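PDB 3DWA: subtilase cytotoxin, subunit B from Escherichia coli, which forms the pentameric B-subunit of an AB5 toxin and probably recognises host cell-surface glycans so that the toxic A subunit can enter. Local coordinates for residues 8-13 with 111-116; 14-19 with 74-79; 40-45 with 93-98. All coordinates share one frame; numbering follows the deposited sequence.

Interaction 1. Residues 8-13 with 111-116; sequences DGMFSG and GPDRKK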
loop_
_atom_site.group_PDB
_atom_site.type_symbol
_atom_site.label_atom_id
_atom_site.label_comp_id
_atom_site.label_asym_id
_atom_site.label_seq_id
_atom_site.Cartn_x
_atom_site.Cartn_y
_atom_site.Cartn_z
ATOM N N ASP C 8 -22.853 -0.476 22.415
ATOM C CA ASP C 8 -22.801 -1.663 21.563
ATOM C C ASP C 8 -21.887 -1.349 20.343
ATOM O O ASP C 8 -22.078 -0.307 19.685
ATOM C CB ASP C 8 -24.198 -2.030 21.023
ATOM C CG ASP C 8 -25.145 -2.609 22.093
ATOM O OD1 ASP C 8 -24.676 -3.145 23.146
ATOM O OD2 ASP C 8 -26.382 -2.527 21.843
ATOM N N GLY C 9 -20.925 -2.212 20.004
ATOM C CA GLY C 9 -20.595 -3.473 20.656
ATOM C C GLY C 9 -19.219 -3.907 20.163
ATOM O O GLY C 9 -18.558 -3.206 19.373
HETATM N N MSE C 10 -18.793 -5.081 20.579
HETATM C CA MSE C 10 -17.556 -5.648 20.062
HETATM C C MSE C 10 -17.703 -7.155 20.074
HETATM O O MSE C 10 -18.548 -7.672 20.791
HETATM C CB MSE C 10 -16.387 -5.236 20.946
HETATM C CG MSE C 10 -16.617 -5.616 22.372
HETATM SE SE MSE C 10 -15.101 -5.078 23.379
HETATM C CE MSE C 10 -15.444 -5.935 25.094
ATOM N N PHE C 11 -16.913 -7.857 19.260
ATOM C CA PHE C 11 -16.849 -9.314 19.324
ATOM C C PHE C 11 -15.391 -9.659 19.365
ATOM O O PHE C 11 -14.622 -9.188 18.502
ATOM C CB PHE C 11 -17.527 -9.956 18.105
ATOM C CG PHE C 11 -19.030 -9.864 18.137
ATOM C CD1 PHE C 11 -19.765 -10.649 19.008
ATOM C CD2 PHE C 11 -19.692 -8.962 17.352
ATOM C CE1 PHE C 11 -21.154 -10.558 19.063
ATOM C CE2 PHE C 11 -21.082 -8.867 17.399
ATOM C CZ PHE C 11 -21.808 -9.669 18.271
ATOM N N SER C 12 -14.993 -10.437 20.377
ATOM C CA SER C 12 -13.595 -10.787 20.560
ATOM C C SER C 12 -13.316 -12.170 20.031
ATOM O O SER C 12 -14.268 -12.989 19.935
ATOM C CB SER C 12 -13.178 -10.705 22.021
ATOM O OG SER C 12 -13.499 -9.444 22.520
ATOM N N GLY C 13 -12.031 -12.413 19.699
ATOM C CA GLY C 13 -11.550 -13.700 19.156
ATOM C C GLY C 13 -12.226 -14.167 17.859
ATOM O O GLY C 13 -12.521 -15.378 17.666
ATOM N N GLY C 111 -6.703 -2.936 23.564
ATOM C CA GLY C 111 -7.568 -1.825 23.228
ATOM C C GLY C 111 -8.690 -1.629 24.232
ATOM O O GLY C 111 -8.753 -2.367 25.214
ATOM N N PRO C 112 -9.583 -0.658 23.964
ATOM C CA PRO C 112 -10.703 -0.404 24.847
ATOM C C PRO C 112 -11.808 -1.473 24.698
ATOM O O PRO C 112 -11.891 -2.158 23.683
ATOM C CB PRO C 112 -11.233 0.950 24.363
ATOM C CG PRO C 112 -10.926 0.928 22.853
ATOM C CD PRO C 112 -9.598 0.219 22.772
ATOM N N ASP C 113 -12.648 -1.569 25.723
ATOM C CA ASP C 113 -13.920 -2.280 25.689
ATOM C C ASP C 113 -15.038 -1.408 25.168
ATOM O O ASP C 113 -15.521 -0.507 25.915
ATOM C CB ASP C 113 -14.347 -2.679 27.115
ATOM C CG ASP C 113 -13.437 -3.689 27.751
ATOM O OD1 ASP C 113 -12.800 -4.496 27.050
ATOM O OD2 ASP C 113 -13.380 -3.680 28.996
ATOM N N ARG C 114 -15.565 -1.741 23.994
ATOM C CA ARG C 114 -16.801 -1.124 23.526
ATOM C C ARG C 114 -17.982 -1.985 24.009
ATOM O O ARG C 114 -18.376 -2.948 23.350
ATOM C CB ARG C 114 -16.789 -0.939 22.002
ATOM C CG ARG C 114 -17.981 -0.211 21.412
ATOM C CD ARG C 114 -17.850 -0.028 19.888
ATOM N NE ARG C 114 -18.972 0.747 19.338
ATOM C CZ ARG C 114 -19.050 2.079 19.371
ATOM N NH1 ARG C 114 -18.070 2.792 19.893
ATOM N NH2 ARG C 114 -20.108 2.701 18.874
ATOM N N LYS C 115 -18.534 -1.625 25.172
ATOM C CA LYS C 115 -19.615 -2.374 25.806
ATOM C C LYS C 115 -20.509 -1.429 26.628
ATOM O O LYS C 115 -20.000 -0.548 27.331
ATOM C CB LYS C 115 -19.031 -3.461 26.728
ATOM C CG LYS C 115 -20.008 -4.594 27.030
ATOM C CD LYS C 115 -19.674 -5.386 28.294
ATOM C CE LYS C 115 -18.467 -6.315 28.092
ATOM N NZ LYS C 115 -18.474 -7.118 26.801
ATOM N N LYS C 116 -21.824 -1.619 26.539
ATOM C CA LYS C 116 -22.772 -0.949 27.433
ATOM C C LYS C 116 -22.417 -1.246 28.860
ATOM O O LYS C 116 -22.115 -2.386 29.203
ATOM C CB LYS C 116 -24.209 -1.415 27.198
ATOM C CG LYS C 116 -24.846 -0.819 25.973
ATOM C CD LYS C 116 -26.309 -0.578 26.193
ATOM C CE LYS C 116 -27.137 -1.603 25.530
ATOM N NZ LYS C 116 -28.536 -1.094 25.403
HETATM O O HOH W 1 -22.513 -3.928 24.707
HETATM O O HOH W 2 -19.954 -5.222 23.456
#
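Asp8 and Gly9, joined by a cis peptide bond, run beside Lys115 and Arg114 with CA separations of 5.4 Å for Asp8–Lys115 and 5.3 Å for Gly9–Arg114, and water 2 links the backbones by accepting weakly from Met10 N and donating to Arg114 O. Arg114 lays an extended chain over the Asp8-Gly9 backbone: CG is trans to the backbone N (chi1 -176°), which carries CD to 3.3 Å from Gly9 O. Its NE gives Asp8 O a weak, bent bond (3.3 Å, 132°), the stronger partner of NE being Tyr78 O, while NH2 makes a salt bridge to Glu79. Met10, a selenomethionine, brings CG within 3.3 Å of Arg114 O; beyond CG the chain is extended and CE stops 3.6 Å from Asp113 OD1. Asp8 OD1 meets the aliphatic CG of Lys116 at 3.7 Å, whereas Asp8 OD2 and Lys116 NZ, 4.4 Å apart, are too distant for a salt bridge; water 1 instead joins Asp8 OD1 to Lys116 N. The irregular 111-116 segment thus lies against the loop leading into strand 10-12 and against Met10 at its start, a short strand added to the edge of strand 73-79, consistent with an OB-fold B-subunit.

Interaction 2. Residues 14-19 with 74-79; sequences VVITQF and VRIYYE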
loop_
_atom_site.group_PDB
_atom_site.type_symbol
_atom_site.label_atom_id
_atom_site.label_comp_id
_atom_site.label_asym_id
_atom_site.label_seq_id
_atom_site.Cartn_x
_atom_site.Cartn_y
_atom_site.Cartn_z
ATOM N N VAL C 14 -12.479 -13.215 16.981
ATOM C CA VAL C 14 -13.104 -13.424 15.705
ATOM C C VAL C 14 -12.055 -13.683 14.622
ATOM O O VAL C 14 -11.032 -12.969 14.552
ATOM C CB VAL C 14 -13.896 -12.122 15.378
ATOM C CG1 VAL C 14 -14.458 -12.077 13.966
ATOM C CG2 VAL C 14 -14.978 -11.935 16.440
ATOM N N VAL C 15 -12.289 -14.667 13.756
ATOM C CA VAL C 15 -11.414 -14.889 12.599
ATOM C C VAL C 15 -12.183 -14.327 11.406
ATOM O O VAL C 15 -13.360 -14.690 11.192
ATOM C CB VAL C 15 -11.052 -16.411 12.421
ATOM C CG1 VAL C 15 -10.407 -16.660 11.051
ATOM C CG2 VAL C 15 -10.143 -16.917 13.559
ATOM N N ILE C 16 -11.571 -13.369 10.688
ATOM C CA ILE C 16 -12.228 -12.765 9.513
ATOM C C ILE C 16 -12.165 -13.788 8.399
ATOM O O ILE C 16 -11.096 -14.159 7.959
ATOM C CB ILE C 16 -11.592 -11.376 9.046
ATOM C CG1 ILE C 16 -11.700 -10.330 10.169
ATOM C CG2 ILE C 16 -12.253 -10.877 7.688
ATOM C CD1 ILE C 16 -10.833 -9.001 9.955
ATOM N N THR C 17 -13.317 -14.237 7.953
ATOM C CA THR C 17 -13.423 -15.358 7.024
ATOM C C THR C 17 -13.949 -14.966 5.632
ATOM O O THR C 17 -13.752 -15.708 4.678
ATOM C CB THR C 17 -14.360 -16.458 7.617
ATOM O OG1 THR C 17 -15.637 -15.886 7.930
ATOM C CG2 THR C 17 -13.771 -17.017 8.915
ATOM N N GLN C 18 -14.632 -13.834 5.517
ATOM C CA GLN C 18 -15.166 -13.404 4.199
ATOM C C GLN C 18 -14.949 -11.908 4.008
ATOM O O GLN C 18 -14.927 -11.137 4.969
ATOM C CB GLN C 18 -16.675 -13.705 4.014
ATOM C CG GLN C 18 -17.137 -15.180 4.236
ATOM C CD GLN C 18 -16.563 -16.153 3.215
ATOM O OE1 GLN C 18 -16.467 -15.857 2.007
ATOM N NE2 GLN C 18 -16.146 -17.313 3.702
ATOM N N PHE C 19 -14.825 -11.510 2.753
ATOM C CA PHE C 19 -14.479 -10.126 2.399
ATOM C C PHE C 19 -15.289 -9.737 1.134
ATOM O O PHE C 19 -15.314 -10.485 0.188
ATOM C CB PHE C 19 -12.979 -10.056 2.129
ATOM C CG PHE C 19 -12.356 -8.758 2.539
ATOM C CD1 PHE C 19 -11.606 -8.690 3.696
ATOM C CD2 PHE C 19 -12.526 -7.607 1.760
ATOM C CE1 PHE C 19 -11.022 -7.477 4.097
ATOM C CE2 PHE C 19 -11.938 -6.405 2.130
ATOM C CZ PHE C 19 -11.183 -6.338 3.301
ATOM N N VAL C 74 -9.114 -11.771 16.156
ATOM C CA VAL C 74 -9.107 -10.308 16.333
ATOM C C VAL C 74 -10.436 -9.868 17.000
ATOM O O VAL C 74 -11.397 -10.650 17.073
ATOM C CB VAL C 74 -8.847 -9.538 14.987
ATOM C CG1 VAL C 74 -7.487 -9.989 14.393
ATOM C CG2 VAL C 74 -9.997 -9.784 13.968
ATOM N N ARG C 75 -10.451 -8.653 17.528
ATOM C CA ARG C 75 -11.663 -8.043 18.049
ATOM C C ARG C 75 -12.175 -7.139 16.965
ATOM O O ARG C 75 -11.398 -6.357 16.420
ATOM C CB ARG C 75 -11.338 -7.195 19.271
ATOM C CG ARG C 75 -12.515 -6.359 19.806
ATOM C CD ARG C 75 -12.188 -5.809 21.160
ATOM N NE ARG C 75 -12.121 -6.836 22.205
ATOM C CZ ARG C 75 -11.676 -6.601 23.453
ATOM N NH1 ARG C 75 -11.261 -5.381 23.805
ATOM N NH2 ARG C 75 -11.631 -7.580 24.355
ATOM N N ILE C 76 -13.466 -7.273 16.660
ATOM C CA ILE C 76 -14.187 -6.391 15.763
ATOM C C ILE C 76 -15.006 -5.453 16.623
ATOM O O ILE C 76 -15.786 -5.910 17.462
ATOM C CB ILE C 76 -15.110 -7.195 14.761
ATOM C CG1 ILE C 76 -14.308 -7.623 13.517
ATOM C CG2 ILE C 76 -16.187 -6.323 14.164
ATOM C CD1 ILE C 76 -13.234 -8.590 13.762
ATOM N N TYR C 77 -14.815 -4.148 16.422
ATOM C CA TYR C 77 -15.632 -3.098 17.044
ATOM C C TYR C 77 -16.621 -2.564 16.052
ATOM O O TYR C 77 -16.243 -2.186 14.938
ATOM C CB TYR C 77 -14.765 -1.925 17.437
ATOM C CG TYR C 77 -13.754 -2.174 18.494
ATOM C CD1 TYR C 77 -14.043 -1.918 19.836
ATOM C CD2 TYR C 77 -12.474 -2.627 18.166
ATOM C CE1 TYR C 77 -13.053 -2.120 20.826
ATOM C CE2 TYR C 77 -11.506 -2.823 19.131
ATOM C CZ TYR C 77 -11.801 -2.552 20.459
ATOM O OH TYR C 77 -10.826 -2.774 21.392
ATOM N N TYR C 78 -17.896 -2.508 16.443
ATOM C CA TYR C 78 -18.953 -2.181 15.501
ATOM C C TYR C 78 -20.008 -1.250 16.129
ATOM O O TYR C 78 -20.136 -1.158 17.340
ATOM C CB TYR C 78 -19.597 -3.479 14.941
ATOM C CG TYR C 78 -20.462 -4.208 15.973
ATOM C CD1 TYR C 78 -21.828 -3.985 16.033
ATOM C CD2 TYR C 78 -19.897 -5.068 16.908
ATOM C CE1 TYR C 78 -22.629 -4.613 16.993
ATOM C CE2 TYR C 78 -20.683 -5.716 17.879
ATOM C CZ TYR C 78 -22.044 -5.466 17.917
ATOM O OH TYR C 78 -22.841 -6.089 18.845
ATOM N N GLU C 79 -20.758 -0.568 15.282
ATOM C CA GLU C 79 -21.906 0.187 15.728
ATOM C C GLU C 79 -23.146 -0.236 14.942
ATOM O O GLU C 79 -23.184 -0.060 13.739
ATOM C CB GLU C 79 -21.680 1.670 15.580
ATOM C CG GLU C 79 -22.935 2.413 15.808
ATOM C CD GLU C 79 -22.694 3.763 16.348
ATOM O OE1 GLU C 79 -22.631 4.721 15.531
ATOM O OE2 GLU C 79 -22.530 3.841 17.593
#
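Val14 and Val74 pair through their peptide groups, and the flat side chains lie beyond them on strand 74-79. There the Tyr77 ring carries Arg75 CG on one face, offset toward the rim and 3.7 Å above the ring plane, and Tyr77 OH lies at the edge of the Arg75 guanidinium, in its plane. Tyr77 OH hydrogen-bonds Pro112 O, Arg75 NE bonds Ser12 OG, and His20 of a neighbouring subunit meets the Tyr77 ring. Val14 N donates to Val74 O and Val74 N to Val14 O, each at 2.8 Å, which defines one antiparallel hydrogen-bonded pair; because the short strand axes make an angle of 78°, the strands then splay and the contact continues through side chains alone. Val14 turns CG1 trans to its backbone N (chi1 171°), and that methyl meets Ile76 CD1 at 3.7 Å, the two side chains crossing at about a right angle. Ile16 and Val74 cross similarly, with Ile16 CD1 4.2 Å from Val74 CG2, while Ile16 CG1 lies 4.3 Å from Ile76 CD1. All four residues are buried, and Phe67 of helix 57-70 covers Ile16 and Val74. Farther along, Thr17 and Gln18 together oppose Glu33, a classic bulge. The bulged strand 14-24 meeting the strand after the helix over a hydrophobic core is consistent with the OB-fold of AB5 B-subunits.

Interaction 3. Residues 40-45 with 93-98; sequences SSISAC and TSNALV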
loop_
_atom_site.group_PDB
_atom_site.type_symbol
_atom_site.label_atom_id
_atom_site.label_comp_id
_atom_site.label_asym_id
_atom_site.label_seq_id
_atom_site.Cartn_x
_atom_site.Cartn_y
_atom_site.Cartn_z
ATOM N N SER C 40 -20.549 -18.915 15.285
ATOM C CA SER C 40 -21.486 -17.829 14.966
ATOM C C SER C 40 -20.795 -16.592 14.322
ATOM O O SER C 40 -19.636 -16.287 14.635
ATOM C CB SER C 40 -22.190 -17.388 16.243
ATOM O OG SER C 40 -21.202 -16.948 17.155
ATOM N N SER C 41 -21.571 -15.867 13.499
ATOM C CA SER C 41 -21.093 -14.854 12.558
ATOM C C SER C 41 -21.381 -13.425 12.998
ATOM O O SER C 41 -22.455 -13.129 13.500
ATOM C CB SER C 41 -21.750 -15.083 11.188
ATOM O OG SER C 41 -21.121 -16.139 10.445
ATOM N N ILE C 42 -20.408 -12.542 12.780
ATOM C CA ILE C 42 -20.581 -11.091 12.905
ATOM C C ILE C 42 -20.204 -10.483 11.533
ATOM O O ILE C 42 -19.307 -10.994 10.849
ATOM C CB ILE C 42 -19.692 -10.518 14.091
ATOM C CG1 ILE C 42 -19.555 -8.966 14.091
ATOM C CG2 ILE C 42 -18.274 -11.135 14.067
ATOM C CD1 ILE C 42 -20.843 -8.179 14.444
ATOM N N SER C 43 -20.919 -9.442 11.121
ATOM C CA SER C 43 -20.632 -8.733 9.888
ATOM C C SER C 43 -20.581 -7.263 10.270
ATOM O O SER C 43 -21.269 -6.827 11.185
ATOM C CB SER C 43 -21.727 -8.905 8.823
ATOM O OG SER C 43 -21.953 -10.263 8.456
ATOM N N ALA C 44 -19.755 -6.523 9.556
ATOM C CA ALA C 44 -19.631 -5.090 9.729
ATOM C C ALA C 44 -19.047 -4.510 8.439
ATOM O O ALA C 44 -18.157 -5.127 7.853
ATOM C CB ALA C 44 -18.705 -4.812 10.938
ATOM N N CYS C 45 -19.553 -3.351 7.992
ATOM C CA CYS C 45 -19.063 -2.645 6.813
ATOM C C CYS C 45 -18.450 -1.264 7.133
ATOM O O CYS C 45 -18.887 -0.591 8.046
ATOM C CB CYS C 45 -20.194 -2.402 5.788
ATOM S SG CYS C 45 -21.169 -3.862 5.441
ATOM N N THR C 93 -25.385 -5.799 6.142
ATOM C CA THR C 93 -25.591 -5.545 7.575
ATOM C C THR C 93 -25.836 -4.051 7.800
ATOM O O THR C 93 -25.479 -3.236 6.936
ATOM C CB THR C 93 -24.354 -6.043 8.406
ATOM O OG1 THR C 93 -24.532 -5.744 9.774
ATOM C CG2 THR C 93 -23.082 -5.397 7.975
ATOM N N SER C 94 -26.394 -3.690 8.967
ATOM C CA SER C 94 -26.490 -2.281 9.344
ATOM C C SER C 94 -25.272 -1.833 10.130
ATOM O O SER C 94 -25.134 -0.633 10.378
ATOM C CB SER C 94 -27.763 -2.014 10.176
ATOM O OG SER C 94 -27.566 -2.305 11.550
ATOM N N ASN C 95 -24.408 -2.788 10.529
ATOM C CA ASN C 95 -23.244 -2.505 11.374
ATOM C C ASN C 95 -22.137 -1.739 10.673
ATOM O O ASN C 95 -21.657 -2.167 9.637
ATOM C CB ASN C 95 -22.618 -3.769 12.002
ATOM C CG ASN C 95 -23.606 -4.579 12.871
ATOM O OD1 ASN C 95 -24.598 -4.044 13.388
ATOM N ND2 ASN C 95 -23.347 -5.892 12.991
ATOM N N ALA C 96 -21.708 -0.626 11.271
ATOM C CA ALA C 96 -20.471 0.022 10.862
ATOM C C ALA C 96 -19.326 -0.628 11.595
ATOM O O ALA C 96 -19.439 -0.943 12.773
ATOM C CB ALA C 96 -20.511 1.547 11.176
ATOM N N LEU C 97 -18.218 -0.842 10.879
ATOM C CA LEU C 97 -16.929 -1.219 11.461
ATOM C C LEU C 97 -16.246 0.030 12.004
ATOM O O LEU C 97 -16.077 1.025 11.285
ATOM C CB LEU C 97 -16.046 -1.869 10.369
ATOM C CG LEU C 97 -14.705 -2.456 10.837
ATOM C CD1 LEU C 97 -14.849 -3.396 12.049
ATOM C CD2 LEU C 97 -13.917 -3.101 9.657
ATOM N N VAL C 98 -15.841 -0.011 13.261
ATOM C CA VAL C 98 -15.362 1.194 13.921
ATOM C C VAL C 98 -14.011 0.998 14.558
ATOM O O VAL C 98 -13.459 1.931 15.144
ATOM C CB VAL C 98 -16.453 1.852 14.905
ATOM C CG1 VAL C 98 -17.784 1.995 14.195
ATOM C CG2 VAL C 98 -16.629 1.085 16.253
#
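Asn95 points its amide across the end of Ile42, the two side chains crossing at about a right angle with Ile42 CD1 3.7 Å from Asn95 ND2. That ND2 donates to Ser43 O at 2.9 Å; the acceptor lies close to the amide plane, and the C=O...N angle of 168° places the donor almost straight ahead of the carbonyl, which helps set the rotation of the amide. On one flank Thr93 sets its CG2 between its own N and carbonyl carbon, where the methyl packs 3.5 Å from Cys45 SG, while Thr93 CB and Ser43 CB approach to 3.9 Å. Thr93 OG1 accepts from Asn95 N at 3.1 Å, an ST turn that helps position Asn95. On the other flank Ala44 CB rests 4.0 Å from Leu97 CB. Between them the backbones join in a single bridge, Cys45 with Ala96: Cys45 N donates to Asn95 O at 2.9 Å, and Leu97 N donates to Cys45 O at 2.9 Å. The axes of segments 41-45 and 96-98 stand at 85°. Strand 41-47 pairs with strand 27-35 and is also cross-linked to it by the Cys31–Cys45 disulfide, strand 96-102 pairs with strand 73-79, and Leu97 touches Phe30, Ile32 and Ile76.

All three contacts reach one curled or branched antiparallel sheet. Interactions 2 and 3 are nearest, with centres about 8 Å apart, since strands 73-79 and 96-102 are neighbours: Tyr77 O lies 2.8 Å from Val98 N. Interaction 1 lies about 11 Å from interaction 2, centre to centre, and reaches it through strand 10-12, which also pairs with 73-79; it lies about 13 Å from interaction 3 and meets it by packing of Phe11 on Ile42 and Arg114 on Val98. Along the chain, interaction 1 encloses the other two, whose segments alternate in the order 14-19, 40-45, 74-79, 93-98. The pairings of 73-79 with 14-24 and 96-102 are, with the family, consistent with an OB-type fold.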